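Local coordinates for L-fuculose phosphate aldolase (Streptococcus pneumoniae, PDB 4C24), which belongs to the class II aldolase and adducin family and carries a histidine-ligated zinc ion in an assembly of four protein chains, at residues Q41-T46 with M82-Y87; P76-Y81 with A134-K139; Y16-V21 with D51-K56. All coordinates share one frame; numbering follows the deposited sequence.

Contact 1: residues Q41-T46 with M82-Y87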
loop_
_atom_site.group_PDB
_atom_site.type_symbol
_atom_site.label_atom_id
_atom_site.label_comp_id
_atom_site.label_asym_id
_atom_site.label_seq_id
_atom_site.Cartn_x
_atom_site.Cartn_y
_atom_site.Cartn_z
ATOM N N GLN A 41 2.890 -33.597 23.190
ATOM C CA GLN A 41 1.827 -32.805 23.810
ATOM C C GLN A 41 2.375 -31.512 24.429
ATOM O O GLN A 41 2.062 -31.161 25.566
ATOM C CB GLN A 41 1.056 -33.644 24.838
ATOM C CG GLN A 41 0.353 -34.841 24.215
ATOM C CD GLN A 41 -0.933 -34.445 23.518
ATOM O OE1 GLN A 41 -1.841 -33.886 24.142
ATOM N NE2 GLN A 41 -1.028 -34.738 22.228
ATOM N N LEU A 42 3.185 -30.802 23.653
ATOM C CA LEU A 42 3.794 -29.552 24.079
ATOM C C LEU A 42 3.455 -28.489 23.065
ATOM O O LEU A 42 3.527 -28.749 21.847
ATOM C CB LEU A 42 5.319 -29.681 24.138
ATOM C CG LEU A 42 5.838 -30.601 25.241
ATOM C CD1 LEU A 42 7.354 -30.713 25.102
ATOM C CD2 LEU A 42 5.433 -30.073 26.603
ATOM N N MET A 43 3.114 -27.292 23.560
ATOM C CA MET A 43 3.004 -26.127 22.702
ATOM C C MET A 43 4.257 -25.251 22.795
ATOM O O MET A 43 4.691 -24.924 23.887
ATOM C CB MET A 43 1.738 -25.318 23.078
ATOM C CG MET A 43 1.575 -24.073 22.232
ATOM S SD MET A 43 0.088 -23.121 22.642
ATOM C CE MET A 43 0.552 -22.373 24.189
ATOM N N ALA A 44 4.801 -24.847 21.645
ATOM C CA ALA A 44 5.822 -23.827 21.617
ATOM C C ALA A 44 5.182 -22.544 21.105
ATOM O O ALA A 44 4.495 -22.563 20.088
ATOM C CB ALA A 44 6.968 -24.255 20.711
ATOM N N ILE A 45 5.422 -21.446 21.797
ATOM C CA ILE A 45 4.746 -20.193 21.462
ATOM C C ILE A 45 5.705 -19.012 21.550
ATOM O O ILE A 45 6.673 -19.038 22.303
ATOM C CB ILE A 45 3.496 -20.021 22.361
ATOM C CG1 ILE A 45 2.650 -18.862 21.839
ATOM C CG2 ILE A 45 3.879 -19.838 23.825
ATOM C CD1 ILE A 45 1.215 -18.857 22.355
ATOM N N THR A 46 5.461 -17.980 20.763
ATOM C CA THR A 46 6.248 -16.750 20.858
ATOM C C THR A 46 6.072 -16.045 22.191
ATOM O O THR A 46 5.045 -16.222 22.853
ATOM C CB THR A 46 5.929 -15.826 19.673
ATOM O OG1 THR A 46 4.496 -15.640 19.606
ATOM C CG2 THR A 46 6.400 -16.473 18.382
ATOM N N MET A 82 -5.526 -18.665 24.291
ATOM C CA MET A 82 -6.296 -18.704 23.053
ATOM C C MET A 82 -5.725 -19.733 22.076
ATOM O O MET A 82 -6.443 -20.444 21.403
ATOM C CB MET A 82 -6.390 -17.319 22.431
ATOM C CG MET A 82 -7.036 -17.322 21.071
ATOM S SD MET A 82 -7.513 -15.682 20.502
ATOM C CE MET A 82 -5.878 -14.948 20.364
ATOM N N HIS A 83 -4.386 -19.865 22.038
ATOM C CA HIS A 83 -3.810 -20.911 21.215
ATOM C C HIS A 83 -4.001 -22.286 21.821
ATOM O O HIS A 83 -4.470 -23.220 21.150
ATOM C CB HIS A 83 -2.266 -20.699 21.084
ATOM C CG HIS A 83 -1.873 -19.502 20.275
ATOM N ND1 HIS A 83 -1.162 -19.594 19.094
ATOM C CD2 HIS A 83 -2.136 -18.179 20.456
ATOM C CE1 HIS A 83 -0.956 -18.381 18.610
ATOM N NE2 HIS A 83 -1.570 -17.503 19.398
ATOM N N LEU A 84 -3.657 -22.414 23.105
ATOM C CA LEU A 84 -3.692 -23.702 23.771
ATOM C C LEU A 84 -5.072 -24.378 23.738
ATOM O O LEU A 84 -5.172 -25.579 23.494
ATOM C CB LEU A 84 -3.190 -23.562 25.196
ATOM C CG LEU A 84 -2.930 -24.866 25.947
ATOM C CD1 LEU A 84 -1.866 -25.735 25.255
ATOM C CD2 LEU A 84 -2.582 -24.584 27.404
ATOM N N ILE A 85 -6.142 -23.592 23.944
ATOM C CA ILE A 85 -7.476 -24.193 23.966
ATOM C C ILE A 85 -7.865 -24.781 22.601
ATOM O O ILE A 85 -8.616 -25.757 22.518
ATOM C CB ILE A 85 -8.524 -23.187 24.478
ATOM C CG1 ILE A 85 -9.767 -23.929 24.960
ATOM C CG2 ILE A 85 -8.832 -22.097 23.449
ATOM C CD1 ILE A 85 -10.818 -22.996 25.531
ATOM N N GLN A 86 -7.325 -24.211 21.518
ATOM C CA GLN A 86 -7.528 -24.811 20.224
ATOM C C GLN A 86 -6.896 -26.189 20.182
ATOM O O GLN A 86 -7.501 -27.141 19.749
ATOM C CB GLN A 86 -6.991 -23.929 19.100
ATOM C CG GLN A 86 -7.572 -22.519 19.072
ATOM C CD GLN A 86 -8.962 -22.460 18.432
ATOM O OE1 GLN A 86 -9.408 -23.407 17.779
ATOM N NE2 GLN A 86 -9.606 -21.303 18.547
ATOM N N TYR A 87 -5.635 -26.285 20.621
ATOM C CA TYR A 87 -4.990 -27.572 20.564
ATOM C C TYR A 87 -5.651 -28.620 21.460
ATOM O O TYR A 87 -5.645 -29.807 21.146
ATOM C CB TYR A 87 -3.533 -27.421 20.950
ATOM C CG TYR A 87 -2.743 -26.540 20.034
ATOM C CD1 TYR A 87 -2.781 -26.720 18.662
ATOM C CD2 TYR A 87 -1.983 -25.479 20.552
ATOM C CE1 TYR A 87 -2.022 -25.920 17.814
ATOM C CE2 TYR A 87 -1.228 -24.655 19.715
ATOM C CZ TYR A 87 -1.231 -24.886 18.353
ATOM O OH TYR A 87 -0.486 -24.081 17.516
#
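H83, the first residue of the helical segment M82-Y87 to meet the strand segment Q41-T46, touches it with two parts of its side chain. H83 CB lies 3.7 Å from M43 SD, while the imidazole receives I45 CD1 on one face. I45 CD1 is 3.9 Å from the H83 ring centroid and 16° off the ring normal, the geometry of a CH-pi contact, shifted slightly toward the rim. Both ring nitrogens are engaged by strand 32-37, ND1 with S34 OG and NE2 with N32 OD1; these two hydrogen bonds fix the ring's rotation and so the face turned to I45. L84 follows, with L84 N 3.8 Å from M43 SD and L84 CB 4.1 Å from M43 CE. The methionine chain runs straight out from the strand and bends only at its last torsion (chi3 74°), which turns CE alongside L84. One helical turn beyond H83, Y87 offers its ring edge. M43 SD is 4.8 Å from the Y87 ring centroid and 86° off the normal, hence in the ring plane, with Y87 CE2 3.6 Å from M43 SD: a Met-aromatic contact between side chains crossing at about a right angle. Y87 OH bonds S34 OG, so both aromatic residues share that serine, and the Y87 ring stacks with F36. Helix 80-89 thus packs on the sheet with the polar ends of H83 and Y87 satisfied by strand 32-37. The interface with Q41-T46 therefore rests on dispersion among buried groups, probably aided by weak electrostatic attraction between the sulfur and the C-H edge of the tyrosine.

Contact 2: residues P76-Y81 with A134-K139. With SO4 (sulfate ion), chain E.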
loop_
_atom_site.group_PDB
_atom_site.type_symbol
_atom_site.label_atom_id
_atom_site.label_comp_id
_atom_site.label_asym_id
_atom_site.label_seq_id
_atom_site.Cartn_x
_atom_site.Cartn_y
_atom_site.Cartn_z
ATOM N N PRO A 76 5.228 -16.020 28.219
ATOM C CA PRO A 76 4.632 -16.384 26.944
ATOM C C PRO A 76 3.695 -15.278 26.465
ATOM O O PRO A 76 3.252 -14.429 27.262
ATOM C CB PRO A 76 3.815 -17.634 27.277
ATOM C CG PRO A 76 3.517 -17.514 28.729
ATOM C CD PRO A 76 4.741 -16.871 29.319
ATOM N N SER A 77 3.440 -15.290 25.168
ATOM C CA SER A 77 2.415 -14.411 24.567
ATOM C C SER A 77 1.215 -14.287 25.502
ATOM O O SER A 77 0.779 -15.289 26.070
ATOM C CB SER A 77 1.920 -15.019 23.278
ATOM O OG SER A 77 0.774 -14.323 22.812
ATOM N N SER A 78 0.665 -13.075 25.622
ATOM C CA SER A 78 -0.552 -12.896 26.440
ATOM C C SER A 78 -1.695 -13.756 25.910
ATOM O O SER A 78 -2.632 -14.046 26.662
ATOM C CB SER A 78 -1.012 -11.439 26.472
ATOM O OG SER A 78 -1.244 -10.948 25.174
ATOM N N GLU A 79 -1.619 -14.186 24.658
ATOM C CA GLU A 79 -2.709 -14.979 24.052
ATOM C C GLU A 79 -2.491 -16.495 24.109
ATOM O O GLU A 79 -3.112 -17.263 23.372
ATOM C CB GLU A 79 -2.969 -14.532 22.606
ATOM C CG GLU A 79 -3.333 -13.063 22.481
ATOM C CD GLU A 79 -4.698 -12.688 23.062
ATOM O OE1 GLU A 79 -5.380 -13.498 23.740
ATOM O OE2 GLU A 79 -5.046 -11.521 22.840
ATOM N N TRP A 80 -1.547 -16.930 24.965
ATOM C CA TRP A 80 -1.194 -18.324 24.997
ATOM C C TRP A 80 -2.354 -19.261 25.206
ATOM O O TRP A 80 -2.377 -20.328 24.619
ATOM C CB TRP A 80 -0.088 -18.579 26.041
ATOM C CG TRP A 80 -0.563 -18.363 27.458
ATOM C CD1 TRP A 80 -0.483 -17.210 28.193
ATOM C CD2 TRP A 80 -1.222 -19.327 28.302
ATOM N NE1 TRP A 80 -1.076 -17.385 29.431
ATOM C CE2 TRP A 80 -1.540 -18.665 29.528
ATOM C CE3 TRP A 80 -1.615 -20.659 28.124
ATOM C CZ2 TRP A 80 -2.207 -19.315 30.582
ATOM C CZ3 TRP A 80 -2.270 -21.307 29.167
ATOM C CH2 TRP A 80 -2.556 -20.632 30.387
ATOM N N TYR A 81 -3.366 -18.827 25.978
ATOM C CA TYR A 81 -4.487 -19.708 26.226
ATOM C C TYR A 81 -5.460 -19.756 25.050
ATOM O O TYR A 81 -6.035 -20.815 24.761
ATOM C CB TYR A 81 -5.151 -19.371 27.550
ATOM C CG TYR A 81 -6.277 -20.299 27.917
ATOM C CD1 TYR A 81 -6.103 -21.681 28.026
ATOM C CD2 TYR A 81 -7.536 -19.777 28.169
ATOM C CE1 TYR A 81 -7.140 -22.527 28.379
ATOM C CE2 TYR A 81 -8.584 -20.607 28.499
ATOM C CZ TYR A 81 -8.406 -21.968 28.604
ATOM O OH TYR A 81 -9.430 -22.800 28.932
ATOM N N ALA A 134 -14.142 -10.277 23.737
ATOM C CA ALA A 134 -13.662 -10.358 25.103
ATOM C C ALA A 134 -12.293 -9.723 25.137
ATOM O O ALA A 134 -11.636 -9.636 24.103
ATOM C CB ALA A 134 -13.610 -11.789 25.605
ATOM N N THR A 135 -11.895 -9.257 26.307
ATOM C CA THR A 135 -10.617 -8.557 26.498
ATOM C C THR A 135 -9.456 -9.432 26.048
ATOM O O THR A 135 -9.454 -10.647 26.279
ATOM C CB THR A 135 -10.416 -8.190 27.980
ATOM O OG1 THR A 135 -11.608 -7.565 28.497
ATOM C CG2 THR A 135 -9.244 -7.261 28.157
ATOM N N TYR A 136 -8.485 -8.804 25.390
ATOM C CA TYR A 136 -7.313 -9.532 24.946
ATOM C C TYR A 136 -6.709 -10.283 26.133
ATOM O O TYR A 136 -6.765 -9.819 27.285
ATOM C CB TYR A 136 -6.297 -8.585 24.304
ATOM C CG TYR A 136 -5.349 -7.923 25.273
ATOM C CD1 TYR A 136 -5.637 -6.698 25.871
ATOM C CD2 TYR A 136 -4.129 -8.535 25.581
ATOM C CE1 TYR A 136 -4.748 -6.101 26.760
ATOM C CE2 TYR A 136 -3.249 -7.965 26.474
ATOM C CZ TYR A 136 -3.555 -6.759 27.060
ATOM O OH TYR A 136 -2.644 -6.210 27.923
ATOM N N GLY A 137 -6.176 -11.465 25.829
ATOM C CA GLY A 137 -5.408 -12.229 26.799
ATOM C C GLY A 137 -6.223 -12.910 27.884
ATOM O O GLY A 137 -5.678 -13.413 28.858
ATOM N N THR A 138 -7.544 -12.948 27.727
ATOM C CA THR A 138 -8.393 -13.553 28.747
ATOM C C THR A 138 -8.904 -14.942 28.365
ATOM O O THR A 138 -8.882 -15.318 27.201
ATOM C CB THR A 138 -9.614 -12.674 29.066
ATOM O OG1 THR A 138 -10.425 -12.564 27.893
ATOM C CG2 THR A 138 -9.176 -11.309 29.572
ATOM N N LYS A 139 -9.361 -15.703 29.371
ATOM C CA LYS A 139 -10.019 -16.992 29.133
ATOM C C LYS A 139 -11.266 -16.845 28.283
ATOM O O LYS A 139 -11.577 -17.721 27.494
ATOM C CB LYS A 139 -10.403 -17.691 30.432
ATOM C CG LYS A 139 -9.215 -18.084 31.296
ATOM C CD LYS A 139 -9.659 -18.875 32.523
ATOM C CE LYS A 139 -10.724 -18.186 33.393
ATOM N NZ LYS A 139 -10.287 -16.944 34.073
HETATM S S SO4 E . 1.802 -10.722 22.773
HETATM O O1 SO4 E . 1.756 -10.905 24.239
HETATM O O2 SO4 E . 0.506 -10.158 22.379
HETATM O O3 SO4 E . 2.926 -9.791 22.551
HETATM O O4 SO4 E . 1.991 -12.012 22.072
HETATM O O HOH W 1 -2.690 -13.198 29.235
HETATM O O HOH W 2 -6.463 -15.393 25.415
#
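E79 and G137 supply the direct polar link: G137 N donates to E79 OE1 at 3.0 Å, a weak bond because the angle at the hydrogen is only 134°. E79 CG lies beside its own backbone N, and a further bend at chi2 (-69°) folds the carboxylate round toward G137; the E79 and Y136 side chains cross at about a right angle. Water adds two bridges, one donating to S78 O (2.7 Å from the water oxygen) and to G137 O, the other to E79 OE1 and T138 O. S78 O also takes a CA-H...O contact from G137 CA at 3.3 Å. Each segment leads into a helix: E79, whose N bonds S77 OG in an ST turn, is at the N-cap position of helix 80-89, and T138 caps helix 139-149 through a bond from L141 N. The E79 side chain is about 4 Å from a bound zinc ion, probably the one at the H98, H100 and H160 site. On a sulfate, probably from the crystallisation liquor, S77 OG bonds O4, while S78 N (2.8 Å from O1, almost straight) and S78 OG both bond O1; N32, S48 and G49 also bind it. In van der Waals packing, S78 OG abuts the Y136 ring edge, and Y81 CE2 lies 3.8 Å from K139 CG.

Contact 3: residues Y16-V21 with D51-K56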
loop_
_atom_site.group_PDB
_atom_site.type_symbol
_atom_site.label_atom_id
_atom_site.label_comp_id
_atom_site.label_asym_id
_atom_site.label_seq_id
_atom_site.Cartn_x
_atom_site.Cartn_y
_atom_site.Cartn_z
ATOM N N TYR A 16 8.466 -17.499 10.613
ATOM C CA TYR A 16 7.118 -17.035 10.241
ATOM C C TYR A 16 6.696 -15.737 10.892
ATOM O O TYR A 16 5.942 -14.986 10.289
ATOM C CB TYR A 16 6.085 -18.148 10.384
ATOM C CG TYR A 16 6.208 -19.107 9.224
ATOM C CD1 TYR A 16 5.622 -18.814 7.993
ATOM C CD2 TYR A 16 6.996 -20.265 9.323
ATOM C CE1 TYR A 16 5.744 -19.665 6.909
ATOM C CE2 TYR A 16 7.133 -21.127 8.234
ATOM C CZ TYR A 16 6.516 -20.816 7.025
ATOM O OH TYR A 16 6.639 -21.653 5.939
ATOM N N GLY A 17 7.172 -15.480 12.100
ATOM C CA GLY A 17 7.072 -14.174 12.756
ATOM C C GLY A 17 7.612 -13.090 11.859
ATOM O O GLY A 17 6.935 -12.111 11.558
ATOM N N LYS A 18 8.845 -13.279 11.394
ATOM C CA LYS A 18 9.441 -12.357 10.471
ATOM C C LYS A 18 8.646 -12.223 9.180
ATOM O O LYS A 18 8.480 -11.109 8.691
ATOM C CB LYS A 18 10.879 -12.780 10.164
ATOM C CG LYS A 18 11.760 -12.715 11.379
ATOM C CD LYS A 18 13.147 -13.194 11.011
ATOM C CE LYS A 18 14.061 -12.941 12.172
ATOM N NZ LYS A 18 15.461 -13.164 11.728
ATOM N N LYS A 19 8.180 -13.343 8.620
ATOM C CA LYS A 19 7.412 -13.326 7.355
ATOM C C LYS A 19 6.159 -12.464 7.490
ATOM O O LYS A 19 5.806 -11.735 6.564
ATOM C CB LYS A 19 7.025 -14.725 6.873
ATOM N N LEU A 20 5.524 -12.522 8.645
ATOM C CA LEU A 20 4.329 -11.678 8.855
ATOM C C LEU A 20 4.663 -10.190 8.692
ATOM O O LEU A 20 3.898 -9.442 8.098
ATOM C CB LEU A 20 3.708 -11.950 10.229
ATOM C CG LEU A 20 2.930 -13.244 10.418
ATOM C CD1 LEU A 20 2.636 -13.409 11.897
ATOM C CD2 LEU A 20 1.619 -13.261 9.628
ATOM N N VAL A 21 5.829 -9.742 9.181
ATOM C CA VAL A 21 6.226 -8.331 9.044
ATOM C C VAL A 21 6.757 -8.058 7.635
ATOM O O VAL A 21 6.461 -7.033 7.039
ATOM C CB VAL A 21 7.292 -7.919 10.091
ATOM C CG1 VAL A 21 7.585 -6.421 10.019
ATOM C CG2 VAL A 21 6.871 -8.326 11.494
ATOM N N ASP A 51 9.500 -7.595 19.917
ATOM C CA ASP A 51 9.513 -7.364 18.470
ATOM C C ASP A 51 9.898 -8.648 17.729
ATOM O O ASP A 51 10.855 -9.332 18.118
ATOM C CB ASP A 51 10.526 -6.249 18.152
ATOM C CG ASP A 51 10.372 -5.677 16.744
ATOM O OD1 ASP A 51 10.601 -6.411 15.755
ATOM O OD2 ASP A 51 10.056 -4.467 16.632
ATOM N N PHE A 52 9.150 -8.986 16.679
ATOM C CA PHE A 52 9.397 -10.224 15.931
ATOM C C PHE A 52 10.828 -10.344 15.415
ATOM O O PHE A 52 11.361 -11.447 15.280
ATOM C CB PHE A 52 8.415 -10.388 14.767
ATOM C CG PHE A 52 7.043 -10.872 15.176
ATOM C CD1 PHE A 52 6.863 -11.668 16.306
ATOM C CD2 PHE A 52 5.936 -10.555 14.410
ATOM C CE1 PHE A 52 5.598 -12.113 16.674
ATOM C CE2 PHE A 52 4.667 -11.004 14.766
ATOM C CZ PHE A 52 4.496 -11.779 15.902
ATOM N N PHE A 53 11.451 -9.205 15.134
ATOM C CA PHE A 53 12.802 -9.214 14.599
ATOM C C PHE A 53 13.885 -9.334 15.666
ATOM O O PHE A 53 15.078 -9.412 15.352
ATOM C CB PHE A 53 13.012 -8.003 13.693
ATOM C CG PHE A 53 12.617 -8.263 12.280
ATOM C CD1 PHE A 53 13.527 -8.836 11.399
ATOM C CD2 PHE A 53 11.327 -8.006 11.841
ATOM C CE1 PHE A 53 13.180 -9.106 10.094
ATOM C CE2 PHE A 53 10.972 -8.272 10.528
ATOM C CZ PHE A 53 11.896 -8.828 9.658
ATOM N N GLU A 54 13.454 -9.384 16.923
ATOM C CA GLU A 54 14.363 -9.508 18.061
ATOM C C GLU A 54 14.159 -10.809 18.840
ATOM O O GLU A 54 14.805 -11.026 19.860
ATOM C CB GLU A 54 14.195 -8.310 18.998
ATOM C CG GLU A 54 14.536 -6.974 18.353
ATOM C CD GLU A 54 14.820 -5.891 19.369
ATOM O OE1 GLU A 54 13.887 -5.495 20.101
ATOM O OE2 GLU A 54 15.980 -5.431 19.430
ATOM N N ILE A 55 13.270 -11.677 18.363
ATOM C CA ILE A 55 13.018 -12.943 19.051
ATOM C C ILE A 55 14.122 -13.971 18.775
ATOM O O ILE A 55 14.415 -14.293 17.615
ATOM C CB ILE A 55 11.633 -13.543 18.703
ATOM C CG1 ILE A 55 10.521 -12.537 19.005
ATOM C CG2 ILE A 55 11.394 -14.840 19.479
ATOM C CD1 ILE A 55 9.152 -13.020 18.572
ATOM N N LYS A 56 14.723 -14.479 19.855
ATOM C CA LYS A 56 15.698 -15.564 19.774
ATOM C C LYS A 56 15.050 -16.879 20.168
ATOM O O LYS A 56 14.006 -16.894 20.838
ATOM C CB LYS A 56 16.860 -15.301 20.725
ATOM C CG LYS A 56 17.616 -14.010 20.475
ATOM C CD LYS A 56 18.837 -13.990 21.371
ATOM C CE LYS A 56 19.268 -12.579 21.728
ATOM N NZ LYS A 56 18.896 -12.273 23.137
#
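The F52 ring has G17 CA over one face and V21 CG2 at its edge, in plane, whereas the F53 ring has K18 CG over one face and V21 CB at its edge. Both face contacts are CH-pi interactions with the same geometry: each carbon, G17 CA or K18 CG, is 4.2 Å from the centroid of its ring, F52 or F53, and 15° off the normal. At the edges, V21 CG2 is 3.8 Å from F52 CD2 and V21 CB 3.7 Å from F53 CE2. The V21 rotamer (chi1 -174°) sends CG2 to F52 and puts V21 CG1 against F53 CE2 at 3.9 Å, next to CB. L20 CD1 adds a looser apolar contact to F52 CE2. With no side chain on G17, the backbones come close, G17 CA lying 5.6 Å from F52 CA, and G17 O reaches within 3.4 Å of F52 CD2. The presenting loop is shaped by D51: F53 N donates to D51 OD1, on the anti lone pair, at 3.0 Å and 163°. That bond defines an Asx turn, which probably helps present the two successive phenylalanines to helix 7-22 of the class II aldolase and adducin fold, with F52 also packed on L33 of the sheet.

How the contacts relate
Contacts 1 and 2 are neighbours, their centres about 12 Å apart, and share helix 80-89: its start meets the 134-139 loop, its body the sheet strand 42-45. They touch directly, through a probable hydrogen bond from S77 N to T46 O and packing of I45 CD1 on W80. Contact 3 lies to one side, its centre about 18 Å from that of contact 1 and about 19 Å from that of contact 2, and touches neither. Along the chain contact 3 closes before contact 2 opens, while contact 1 crosses both, since its segments alternate with theirs. All six segments belong to the class II aldolase and adducin region; within it contacts 1 and 2 form one continuous packing unit, and contact 3 separately packs helix 7-22 against the 51-56 loop.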